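Local coordinates for protein CELL division inhibitor (Pyrococcus furiosus, PDB 1G3R) that probably binds and hydrolyses ATP as a MinD-type cell division inhibitor of the P-loop NTPase class, at residues T14-V19 against L138-P143; R30-L35 against K111-L116; G167-R172 against A195-D200. One frame throughout, in Å; residues are numbered along the deposited sequence.

Contact 1: T14-V19 against L138-P143; sequences TGKTTV and LLVTNP. With MG (magnesium ion), chain B; ACP (phosphomethylphosphonic acid adenylate ester), chain C.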
loop_
_atom_site.group_PDB
_atom_site.type_symbol
_atom_site.label_atom_id
_atom_site.label_comp_id
_atom_site.label_asym_id
_atom_site.label_seq_id
_atom_site.Cartn_x
_atom_site.Cartn_y
_atom_site.Cartn_z
ATOM N N THR A 14 2.343 -4.558 -10.080
ATOM C CA THR A 14 2.105 -5.687 -9.199
ATOM C C THR A 14 0.810 -5.564 -8.389
ATOM O O THR A 14 0.244 -6.574 -7.961
ATOM C CB THR A 14 3.301 -5.858 -8.232
ATOM O OG1 THR A 14 3.588 -4.600 -7.603
ATOM C CG2 THR A 14 4.545 -6.330 -8.988
ATOM N N GLY A 15 0.345 -4.336 -8.175
ATOM C CA GLY A 15 -0.879 -4.143 -7.419
ATOM C C GLY A 15 -0.725 -3.544 -6.028
ATOM O O GLY A 15 -1.529 -3.819 -5.133
ATOM N N LYS A 16 0.304 -2.723 -5.842
ATOM C CA LYS A 16 0.552 -2.073 -4.562
ATOM C C LYS A 16 -0.619 -1.193 -4.131
ATOM O O LYS A 16 -1.054 -1.230 -2.980
ATOM C CB LYS A 16 1.813 -1.215 -4.652
ATOM C CG LYS A 16 3.101 -2.001 -4.805
ATOM C CD LYS A 16 4.301 -1.069 -4.925
ATOM C CE LYS A 16 4.682 -0.806 -6.382
ATOM N NZ LYS A 16 3.635 -0.128 -7.202
ATOM N N THR A 17 -1.124 -0.398 -5.062
ATOM C CA THR A 17 -2.229 0.496 -4.773
ATOM C C THR A 17 -3.494 -0.290 -4.435
ATOM O O THR A 17 -4.274 0.097 -3.559
ATOM C CB THR A 17 -2.494 1.416 -5.971
ATOM O OG1 THR A 17 -1.287 2.112 -6.299
ATOM C CG2 THR A 17 -3.581 2.435 -5.642
ATOM N N THR A 18 -3.687 -1.400 -5.134
ATOM C CA THR A 18 -4.847 -2.247 -4.905
ATOM C C THR A 18 -4.775 -2.809 -3.495
ATOM O O THR A 18 -5.755 -2.769 -2.737
ATOM C CB THR A 18 -4.880 -3.401 -5.907
ATOM O OG1 THR A 18 -5.011 -2.866 -7.230
ATOM C CG2 THR A 18 -6.047 -4.338 -5.612
ATOM N N VAL A 19 -3.604 -3.326 -3.146
ATOM C CA VAL A 19 -3.389 -3.882 -1.818
ATOM C C VAL A 19 -3.616 -2.801 -0.754
ATOM O O VAL A 19 -4.399 -2.982 0.181
ATOM C CB VAL A 19 -1.964 -4.446 -1.702
ATOM C CG1 VAL A 19 -1.652 -4.817 -0.247
ATOM C CG2 VAL A 19 -1.832 -5.668 -2.612
ATOM N N LEU A 138 5.355 -4.744 3.760
ATOM C CA LEU A 138 4.569 -5.804 3.159
ATOM C C LEU A 138 4.971 -5.875 1.701
ATOM O O LEU A 138 4.689 -4.971 0.922
ATOM C CB LEU A 138 3.080 -5.487 3.276
ATOM C CG LEU A 138 2.141 -6.511 2.640
ATOM C CD1 LEU A 138 2.405 -7.881 3.222
ATOM C CD2 LEU A 138 0.708 -6.102 2.892
ATOM N N LEU A 139 5.641 -6.953 1.335
ATOM C CA LEU A 139 6.093 -7.119 -0.033
ATOM C C LEU A 139 4.967 -7.610 -0.922
ATOM O O LEU A 139 4.292 -8.579 -0.596
ATOM C CB LEU A 139 7.263 -8.110 -0.083
ATOM C CG LEU A 139 8.436 -7.862 0.878
ATOM C CD1 LEU A 139 9.480 -8.953 0.692
ATOM C CD2 LEU A 139 9.056 -6.494 0.624
ATOM N N VAL A 140 4.770 -6.927 -2.045
ATOM C CA VAL A 140 3.736 -7.289 -3.013
ATOM C C VAL A 140 4.426 -7.790 -4.275
ATOM O O VAL A 140 5.342 -7.146 -4.777
ATOM C CB VAL A 140 2.865 -6.071 -3.393
ATOM C CG1 VAL A 140 1.833 -6.470 -4.433
ATOM C CG2 VAL A 140 2.186 -5.520 -2.163
ATOM N N THR A 141 3.986 -8.928 -4.798
ATOM C CA THR A 141 4.621 -9.460 -5.991
ATOM C C THR A 141 3.711 -10.338 -6.835
ATOM O O THR A 141 2.689 -10.830 -6.360
ATOM C CB THR A 141 5.868 -10.273 -5.611
ATOM O OG1 THR A 141 6.560 -10.678 -6.801
ATOM C CG2 THR A 141 5.466 -11.506 -4.799
ATOM N N ASN A 142 4.106 -10.524 -8.093
ATOM C CA ASN A 142 3.368 -11.349 -9.048
ATOM C C ASN A 142 4.065 -12.700 -9.202
ATOM O O ASN A 142 5.249 -12.827 -8.899
ATOM C CB ASN A 142 3.313 -10.669 -10.417
ATOM C CG ASN A 142 2.700 -9.281 -10.362
ATOM O OD1 ASN A 142 1.590 -9.092 -9.856
ATOM N ND2 ASN A 142 3.418 -8.300 -10.896
ATOM N N PRO A 143 3.338 -13.723 -9.682
ATOM C CA PRO A 143 3.908 -15.062 -9.872
ATOM C C PRO A 143 4.947 -15.114 -11.001
ATOM O O PRO A 143 5.096 -16.135 -11.673
ATOM C CB PRO A 143 2.679 -15.918 -10.183
ATOM C CG PRO A 143 1.565 -15.194 -9.481
ATOM C CD PRO A 143 1.873 -13.762 -9.833
HETATM MG MG MG B . 0.286 2.656 -7.830
HETATM P PG ACP C . 2.308 1.265 -10.061
HETATM O O1G ACP C . 3.554 0.622 -10.061
HETATM O O2G ACP C . 2.240 2.328 -11.048
HETATM O O3G ACP C . 2.259 1.957 -8.707
HETATM P PB ACP C . 0.429 -0.686 -8.783
HETATM O O1B ACP C . 1.341 -1.659 -8.250
HETATM O O2B ACP C . -0.097 0.158 -7.691
HETATM C C3B ACP C . 1.026 0.291 -10.026
HETATM P PA ACP C . -2.300 -1.329 -9.158
HETATM O O1A ACP C . -2.895 -0.108 -9.560
HETATM O O2A ACP C . -2.622 -1.722 -7.804
HETATM O O3A ACP C . -0.806 -1.410 -9.364
HETATM O "O5'" ACP C . -2.864 -2.368 -10.081
HETATM C "C5'" ACP C . -2.770 -2.335 -11.543
HETATM C "C4'" ACP C . -4.059 -2.739 -12.159
HETATM O "O4'" ACP C . -4.280 -4.175 -12.030
HETATM C "C3'" ACP C . -5.279 -2.117 -11.538
HETATM O "O3'" ACP C . -6.183 -1.643 -12.538
HETATM C "C2'" ACP C . -5.933 -3.184 -10.726
HETATM O "O2'" ACP C . -7.345 -3.101 -10.618
HETATM C "C1'" ACP C . -5.542 -4.447 -11.373
HETATM N N9 ACP C . -5.248 -5.559 -10.428
HETATM C C8 ACP C . -4.373 -5.666 -9.340
HETATM N N7 ACP C . -4.380 -6.814 -8.727
HETATM C C5 ACP C . -5.314 -7.548 -9.432
HETATM C C6 ACP C . -5.803 -8.884 -9.287
HETATM N N6 ACP C . -5.335 -9.659 -8.313
HETATM N N1 ACP C . -6.772 -9.340 -10.186
HETATM C C2 ACP C . -7.237 -8.527 -11.177
HETATM N N3 ACP C . -6.825 -7.249 -11.384
HETATM C C4 ACP C . -5.862 -6.813 -10.479
HETATM O O HOH W 1 1.859 1.997 -5.920
HETATM O O HOH W 2 -1.752 2.289 -9.182
#
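Thr14 of the P-loop (Walker A motif, KGGTGKTT in this MinD-type ATPase) and Val19, one residue past it in helix 16-29, rest on Val140 and Leu138, on the strand next to the one that leads into the loop. Val19 CG2 packs on Val140 CG2 at 4.0 Å, the two valines lying side by side but pointing opposite ways, while Val19 CG1 meets Leu138 CD2. Val140 CG1, anti to its backbone N (chi1 178°), reaches under the loop to Thr14 O. Compact branched residues suit this buried seam, where a helix start lies close to a strand. Asn142 crosses Thr14 beyond the strand end, its amide alongside the CG2 methyl, and Thr14 OG1 hydrogen-bonds Ser9.

Above this base the loop wraps the methylene-bridged ATP analogue. Gly15 has phi 109°, where a side chain would press on the preceding carbonyl, and glycine also leaves room for adenine C8. Gly15 N and Lys16 N donate to O1B, at 2.9 and 2.8 Å, Thr17 N to O2B, and Thr18 N and OG1 to O2A, so the helix N-terminus faces the phosphates. Lys16 bends at its last two torsions, bringing NZ within 3.0 Å of O1B and O1G, which should offset charge on two phosphates. Magnesium is bound by O3G, O2B, two waters and Thr17 OG1 at 2.3 Å, and that hydroxyl is positioned by a hydrogen bond with Asp118 OD2.

Contact 2: R30-L35 against K111-L116; sequences RGRKVL and KFDFIL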
loop_
_atom_site.group_PDB
_atom_site.type_symbol
_atom_site.label_atom_id
_atom_site.label_comp_id
_atom_site.label_asym_id
_atom_site.label_seq_id
_atom_site.Cartn_x
_atom_site.Cartn_y
_atom_site.Cartn_z
ATOM N N ARG A 30 -12.789 -3.924 10.309
ATOM C CA ARG A 30 -12.657 -4.669 11.552
ATOM C C ARG A 30 -12.432 -3.712 12.715
ATOM O O ARG A 30 -11.761 -4.060 13.688
ATOM C CB ARG A 30 -11.484 -5.641 11.477
ATOM C CG ARG A 30 -11.562 -6.657 10.364
ATOM C CD ARG A 30 -10.189 -7.282 10.156
ATOM N NE ARG A 30 -9.706 -7.976 11.349
ATOM C CZ ARG A 30 -9.968 -9.252 11.627
ATOM N NH1 ARG A 30 -10.706 -9.980 10.794
ATOM N NH2 ARG A 30 -9.502 -9.799 12.742
ATOM N N GLY A 31 -12.975 -2.502 12.598
ATOM C CA GLY A 31 -12.855 -1.516 13.660
ATOM C C GLY A 31 -11.519 -0.822 13.851
ATOM O O GLY A 31 -11.326 -0.104 14.838
ATOM N N ARG A 32 -10.591 -1.010 12.923
ATOM C CA ARG A 32 -9.289 -0.374 13.052
ATOM C C ARG A 32 -9.250 0.991 12.377
ATOM O O ARG A 32 -9.655 1.117 11.227
ATOM C CB ARG A 32 -8.217 -1.262 12.431
ATOM C CG ARG A 32 -8.286 -2.693 12.888
ATOM C CD ARG A 32 -8.131 -2.773 14.384
ATOM N NE ARG A 32 -8.585 -4.055 14.900
ATOM C CZ ARG A 32 -8.485 -4.414 16.175
ATOM N NH1 ARG A 32 -8.929 -5.605 16.564
ATOM N NH2 ARG A 32 -7.934 -3.582 17.054
ATOM N N LYS A 33 -8.770 2.011 13.082
ATOM C CA LYS A 33 -8.662 3.335 12.483
ATOM C C LYS A 33 -7.440 3.273 11.565
ATOM O O LYS A 33 -6.327 2.999 12.013
ATOM C CB LYS A 33 -8.459 4.399 13.555
ATOM C CG LYS A 33 -8.559 5.817 13.023
ATOM C CD LYS A 33 -8.380 6.834 14.137
ATOM C CE LYS A 33 -8.616 8.261 13.659
ATOM N NZ LYS A 33 -8.104 9.264 14.647
ATOM N N VAL A 34 -7.649 3.512 10.274
ATOM C CA VAL A 34 -6.556 3.428 9.313
ATOM C C VAL A 34 -6.363 4.675 8.467
ATOM O O VAL A 34 -7.317 5.378 8.124
ATOM C CB VAL A 34 -6.764 2.246 8.351
ATOM C CG1 VAL A 34 -5.602 2.143 7.400
ATOM C CG2 VAL A 34 -6.922 0.964 9.127
ATOM N N LEU A 35 -5.104 4.941 8.137
ATOM C CA LEU A 35 -4.760 6.076 7.304
ATOM C C LEU A 35 -4.053 5.554 6.077
ATOM O O LEU A 35 -2.951 5.006 6.170
ATOM C CB LEU A 35 -3.829 7.035 8.029
ATOM C CG LEU A 35 -3.408 8.185 7.119
ATOM C CD1 LEU A 35 -4.650 8.963 6.676
ATOM C CD2 LEU A 35 -2.422 9.089 7.850
ATOM N N LYS A 111 -2.087 8.579 16.047
ATOM C CA LYS A 111 -3.493 8.843 15.747
ATOM C C LYS A 111 -4.189 7.752 14.929
ATOM O O LYS A 111 -5.351 7.910 14.560
ATOM C CB LYS A 111 -3.626 10.180 15.014
ATOM C CG LYS A 111 -3.013 11.341 15.757
ATOM C CD LYS A 111 -3.186 12.642 14.999
ATOM C CE LYS A 111 -2.433 13.776 15.688
ATOM N NZ LYS A 111 -2.629 15.094 15.012
ATOM N N PHE A 112 -3.496 6.648 14.659
ATOM C CA PHE A 112 -4.071 5.562 13.862
ATOM C C PHE A 112 -3.528 4.214 14.299
ATOM O O PHE A 112 -2.415 4.121 14.800
ATOM C CB PHE A 112 -3.737 5.759 12.377
ATOM C CG PHE A 112 -4.266 7.042 11.796
ATOM C CD1 PHE A 112 -5.597 7.144 11.391
ATOM C CD2 PHE A 112 -3.443 8.162 11.681
ATOM C CE1 PHE A 112 -6.102 8.351 10.878
ATOM C CE2 PHE A 112 -3.935 9.370 11.173
ATOM C CZ PHE A 112 -5.265 9.467 10.771
ATOM N N ASP A 113 -4.312 3.162 14.102
ATOM C CA ASP A 113 -3.864 1.831 14.471
ATOM C C ASP A 113 -2.950 1.326 13.365
ATOM O O ASP A 113 -2.005 0.569 13.613
ATOM C CB ASP A 113 -5.057 0.894 14.643
ATOM C CG ASP A 113 -6.126 1.470 15.553
ATOM O OD1 ASP A 113 -5.805 2.271 16.467
ATOM O OD2 ASP A 113 -7.299 1.102 15.359
ATOM N N PHE A 114 -3.244 1.757 12.141
ATOM C CA PHE A 114 -2.451 1.398 10.967
ATOM C C PHE A 114 -2.309 2.571 10.005
ATOM O O PHE A 114 -3.280 3.283 9.720
ATOM C CB PHE A 114 -3.093 0.264 10.167
ATOM C CG PHE A 114 -3.127 -1.055 10.870
ATOM C CD1 PHE A 114 -4.082 -1.318 11.852
ATOM C CD2 PHE A 114 -2.239 -2.070 10.505
ATOM C CE1 PHE A 114 -4.156 -2.587 12.460
ATOM C CE2 PHE A 114 -2.307 -3.330 11.104
ATOM C CZ PHE A 114 -3.269 -3.590 12.080
ATOM N N ILE A 115 -1.090 2.757 9.506
ATOM C CA ILE A 115 -0.792 3.783 8.516
ATOM C C ILE A 115 -0.205 2.973 7.374
ATOM O O ILE A 115 0.895 2.440 7.493
ATOM C CB ILE A 115 0.248 4.789 9.020
ATOM C CG1 ILE A 115 -0.341 5.594 10.185
ATOM C CG2 ILE A 115 0.663 5.728 7.881
ATOM C CD1 ILE A 115 0.598 6.647 10.741
ATOM N N LEU A 116 -0.952 2.839 6.283
ATOM C CA LEU A 116 -0.481 2.056 5.142
ATOM C C LEU A 116 0.003 2.950 4.013
ATOM O O LEU A 116 -0.786 3.670 3.388
ATOM C CB LEU A 116 -1.597 1.153 4.636
ATOM C CG LEU A 116 -2.275 0.310 5.714
ATOM C CD1 LEU A 116 -3.363 -0.535 5.087
ATOM C CD2 LEU A 116 -1.248 -0.570 6.404
#
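Val34 pairs with Phe114 and Leu35 with Ile115 in parallel register, through Leu35 N to Phe114 O (2.9 Å) and Leu116 N to Leu35 O (3.0 Å). Just ahead of the strands, Lys33 O accepts from Asp113 N and, weakly, from Phe114 N. Lys33 N donates to Asp113 OD2 at 2.9 Å, meeting it from above the carboxylate plane; the short aspartate is the right length to accept from a backbone N-H. These are neighbouring parallel strands inside the mixed sheet of a P-loop NTPase, and helix 16-29 lies against the face bearing Val34, Phe114 and Leu116. On that face Val34 CG2 touches Phe114 CB, and its CG1 meets Leu116 CG. On the face bearing Leu35 and Ile115, the ring of Phe112, from the loop before the strand, takes Leu35 CB over its centre, 3.6 Å from the centroid. Chi1 of -171° points the Lys33 chain away from its N; fully extended past this ring, it carries NZ to Lys111 O at 3.1 Å and into an off-centre cation-pi contact. Gly31, at positive phi, ends helix 16-29 in a Schellman motif, and Arg32, whose CG brushes the Phe114 ring, sends its guanidinium to Glu234.

Contact 3: G167-R172 against A195-D200; sequences GFVLNR and AVIPED. With ACP (phosphomethylphosphonic acid adenylate ester), chain C.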
loop_
_atom_site.group_PDB
_atom_site.type_symbol
_atom_site.label_atom_id
_atom_site.label_comp_id
_atom_site.label_asym_id
_atom_site.label_seq_id
_atom_site.Cartn_x
_atom_site.Cartn_y
_atom_site.Cartn_z
ATOM N N GLY A 167 6.361 -10.086 5.467
ATOM C CA GLY A 167 6.183 -11.188 4.540
ATOM C C GLY A 167 5.737 -10.627 3.208
ATOM O O GLY A 167 5.811 -9.420 2.988
ATOM N N PHE A 168 5.267 -11.481 2.312
ATOM C CA PHE A 168 4.837 -10.986 1.020
ATOM C C PHE A 168 3.430 -11.418 0.662
ATOM O O PHE A 168 2.790 -12.195 1.375
ATOM C CB PHE A 168 5.789 -11.447 -0.079
ATOM C CG PHE A 168 5.681 -12.909 -0.400
ATOM C CD1 PHE A 168 5.360 -13.327 -1.690
ATOM C CD2 PHE A 168 5.918 -13.872 0.580
ATOM C CE1 PHE A 168 5.278 -14.686 -2.002
ATOM C CE2 PHE A 168 5.839 -15.231 0.278
ATOM C CZ PHE A 168 5.519 -15.639 -1.015
ATOM N N VAL A 169 2.967 -10.892 -0.463
ATOM C CA VAL A 169 1.648 -11.178 -0.988
ATOM C C VAL A 169 1.836 -11.653 -2.421
ATOM O O VAL A 169 2.524 -10.999 -3.215
ATOM C CB VAL A 169 0.775 -9.906 -1.005
ATOM C CG1 VAL A 169 -0.557 -10.203 -1.654
ATOM C CG2 VAL A 169 0.577 -9.385 0.409
ATOM N N LEU A 170 1.252 -12.798 -2.750
ATOM C CA LEU A 170 1.360 -13.312 -4.110
ATOM C C LEU A 170 0.081 -12.864 -4.815
ATOM O O LEU A 170 -0.967 -13.517 -4.728
ATOM C CB LEU A 170 1.464 -14.840 -4.115
ATOM C CG LEU A 170 2.499 -15.502 -5.036
ATOM C CD1 LEU A 170 1.937 -16.856 -5.440
ATOM C CD2 LEU A 170 2.789 -14.673 -6.281
ATOM N N ASN A 171 0.182 -11.735 -5.504
ATOM C CA ASN A 171 -0.948 -11.150 -6.199
ATOM C C ASN A 171 -1.058 -11.600 -7.641
ATOM O O ASN A 171 -0.054 -11.924 -8.274
ATOM C CB ASN A 171 -0.822 -9.628 -6.174
ATOM C CG ASN A 171 -2.055 -8.931 -6.708
ATOM O OD1 ASN A 171 -1.970 -7.840 -7.268
ATOM N ND2 ASN A 171 -3.211 -9.552 -6.523
ATOM N N ARG A 172 -2.286 -11.612 -8.154
ATOM C CA ARG A 172 -2.536 -11.971 -9.542
ATOM C C ARG A 172 -2.434 -13.458 -9.867
ATOM O O ARG A 172 -2.597 -13.851 -11.020
ATOM C CB ARG A 172 -1.570 -11.195 -10.438
ATOM C CG ARG A 172 -1.701 -9.683 -10.365
ATOM C CD ARG A 172 -2.835 -9.225 -11.248
ATOM N NE ARG A 172 -2.544 -7.968 -11.927
ATOM C CZ ARG A 172 -3.132 -7.583 -13.056
ATOM N NH1 ARG A 172 -4.042 -8.361 -13.633
ATOM N NH2 ARG A 172 -2.814 -6.421 -13.610
ATOM N N ALA A 195 -0.564 -14.158 1.961
ATOM C CA ALA A 195 -1.832 -14.332 1.258
ATOM C C ALA A 195 -1.680 -14.460 -0.250
ATOM O O ALA A 195 -0.720 -13.973 -0.846
ATOM C CB ALA A 195 -2.773 -13.170 1.577
ATOM N N VAL A 196 -2.644 -15.131 -0.860
ATOM C CA VAL A 196 -2.656 -15.294 -2.303
ATOM C C VAL A 196 -3.856 -14.515 -2.830
ATOM O O VAL A 196 -5.003 -14.860 -2.541
ATOM C CB VAL A 196 -2.805 -16.777 -2.715
ATOM C CG1 VAL A 196 -2.881 -16.890 -4.235
ATOM C CG2 VAL A 196 -1.625 -17.584 -2.189
ATOM N N ILE A 197 -3.588 -13.442 -3.571
ATOM C CA ILE A 197 -4.655 -12.634 -4.146
ATOM C C ILE A 197 -4.796 -13.086 -5.588
ATOM O O ILE A 197 -3.906 -12.852 -6.408
ATOM C CB ILE A 197 -4.317 -11.135 -4.129
ATOM C CG1 ILE A 197 -4.057 -10.669 -2.694
ATOM C CG2 ILE A 197 -5.456 -10.352 -4.736
ATOM C CD1 ILE A 197 -5.251 -10.770 -1.771
ATOM N N PRO A 198 -5.915 -13.751 -5.912
ATOM C CA PRO A 198 -6.194 -14.256 -7.260
ATOM C C PRO A 198 -6.418 -13.176 -8.304
ATOM O O PRO A 198 -6.705 -12.028 -7.982
ATOM C CB PRO A 198 -7.445 -15.099 -7.051
ATOM C CG PRO A 198 -8.165 -14.331 -5.989
ATOM C CD PRO A 198 -7.048 -14.035 -5.013
ATOM N N GLU A 199 -6.266 -13.556 -9.562
ATOM C CA GLU A 199 -6.496 -12.636 -10.665
ATOM C C GLU A 199 -8.017 -12.600 -10.766
ATOM O O GLU A 199 -8.629 -13.505 -11.330
ATOM C CB GLU A 199 -5.885 -13.200 -11.947
ATOM C CG GLU A 199 -6.188 -12.414 -13.216
ATOM C CD GLU A 199 -5.521 -11.059 -13.235
ATOM O OE1 GLU A 199 -4.419 -10.937 -12.659
ATOM O OE2 GLU A 199 -6.090 -10.122 -13.839
ATOM N N ASP A 200 -8.626 -11.569 -10.192
ATOM C CA ASP A 200 -10.078 -11.450 -10.203
ATOM C C ASP A 200 -10.537 -10.128 -10.817
ATOM O O ASP A 200 -10.222 -9.059 -10.301
ATOM C CB ASP A 200 -10.602 -11.566 -8.770
ATOM C CG ASP A 200 -12.102 -11.723 -8.706
ATOM O OD1 ASP A 200 -12.789 -11.317 -9.665
ATOM O OD2 ASP A 200 -12.593 -12.242 -7.684
HETATM P PG ACP C . 2.308 1.265 -10.061
HETATM O O1G ACP C . 3.554 0.622 -10.061
HETATM O O2G ACP C . 2.240 2.328 -11.048
HETATM O O3G ACP C . 2.259 1.957 -8.707
HETATM P PB ACP C . 0.429 -0.686 -8.783
HETATM O O1B ACP C . 1.341 -1.659 -8.250
HETATM O O2B ACP C . -0.097 0.158 -7.691
HETATM C C3B ACP C . 1.026 0.291 -10.026
HETATM P PA ACP C . -2.300 -1.329 -9.158
HETATM O O1A ACP C . -2.895 -0.108 -9.560
HETATM O O2A ACP C . -2.622 -1.722 -7.804
HETATM O O3A ACP C . -0.806 -1.410 -9.364
HETATM O "O5'" ACP C . -2.864 -2.368 -10.081
HETATM C "C5'" ACP C . -2.770 -2.335 -11.543
HETATM C "C4'" ACP C . -4.059 -2.739 -12.159
HETATM O "O4'" ACP C . -4.280 -4.175 -12.030
HETATM C "C3'" ACP C . -5.279 -2.117 -11.538
HETATM O "O3'" ACP C . -6.183 -1.643 -12.538
HETATM C "C2'" ACP C . -5.933 -3.184 -10.726
HETATM O "O2'" ACP C . -7.345 -3.101 -10.618
HETATM C "C1'" ACP C . -5.542 -4.447 -11.373
HETATM N N9 ACP C . -5.248 -5.559 -10.428
HETATM C C8 ACP C . -4.373 -5.666 -9.340
HETATM N N7 ACP C . -4.380 -6.814 -8.727
HETATM C C5 ACP C . -5.314 -7.548 -9.432
HETATM C C6 ACP C . -5.803 -8.884 -9.287
HETATM N N6 ACP C . -5.335 -9.659 -8.313
HETATM N N1 ACP C . -6.772 -9.340 -10.186
HETATM C C2 ACP C . -7.237 -8.527 -11.177
HETATM N N3 ACP C . -6.825 -7.249 -11.384
HETATM C C4 ACP C . -5.862 -6.813 -10.479
#
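Arg172 and Glu199 meet through bent chains: the arginine CG is anti to its carbonyl carbon, and turns at chi2 (-82°) and chi3 fold the guanidinium back over the adenine; chi1 of 173° swings the glutamate chain away from its amide, and a bend at chi2 brings the carboxylate across. They form a salt bridge, Arg172 NH1 to Glu199 OE2 at 2.7 Å, at the guanidinium edge, though the carboxylate's placing is doubtful because OE1 sits too close to the arginine chain. A long, planar cation suits this place, because one guanidinium face lies against the base, adenine C4 standing 3.7 Å above its plane, offset toward the rim. Two backbone atoms match the base: adenine N6 donates to Pro198 O at 2.8 Å. Adenine N1 accepts from Asp200 N at 2.9 Å. The strands run parallel, with Leu170 N bonded to Ala195 O (3.0 Å) and Ile197 N to Leu170 O (2.9 Å). Val169 CG1 packs on Ile197 CG1 on the face bearing Asn171, which binds ADP in a structure of this protein. Asp200 N-caps helix 201-209. The pair belongs to a beta-alpha-beta unit through helix 182-189, with strand 136-141 flanking 164-173 and helix 221-235 touching Ile197 and Pro198.

All three contacts reach one mixed sheet. Contacts 1 and 3 have centres about 7 Å apart and touch, because strands 136-141 and 164-173 are neighbours in the sheet; both also meet the nucleotide, contact 1 at the phosphates and contact 3 at the base. Contact 2 has its centre about 20 Å from that of contact 1 and 22 Å from that of contact 3. Helix 16-29 starts at the P-loop and leads directly into strand 34-38. Along the chain, contact 2 falls between the two segments of contact 1, and contact 3 follows both, adding the outermost strand 193-198. Adjoining parts of one sheet thus hold the phosphate and adenine ends of the nucleotide, while contact 2 pairs strands farther across it.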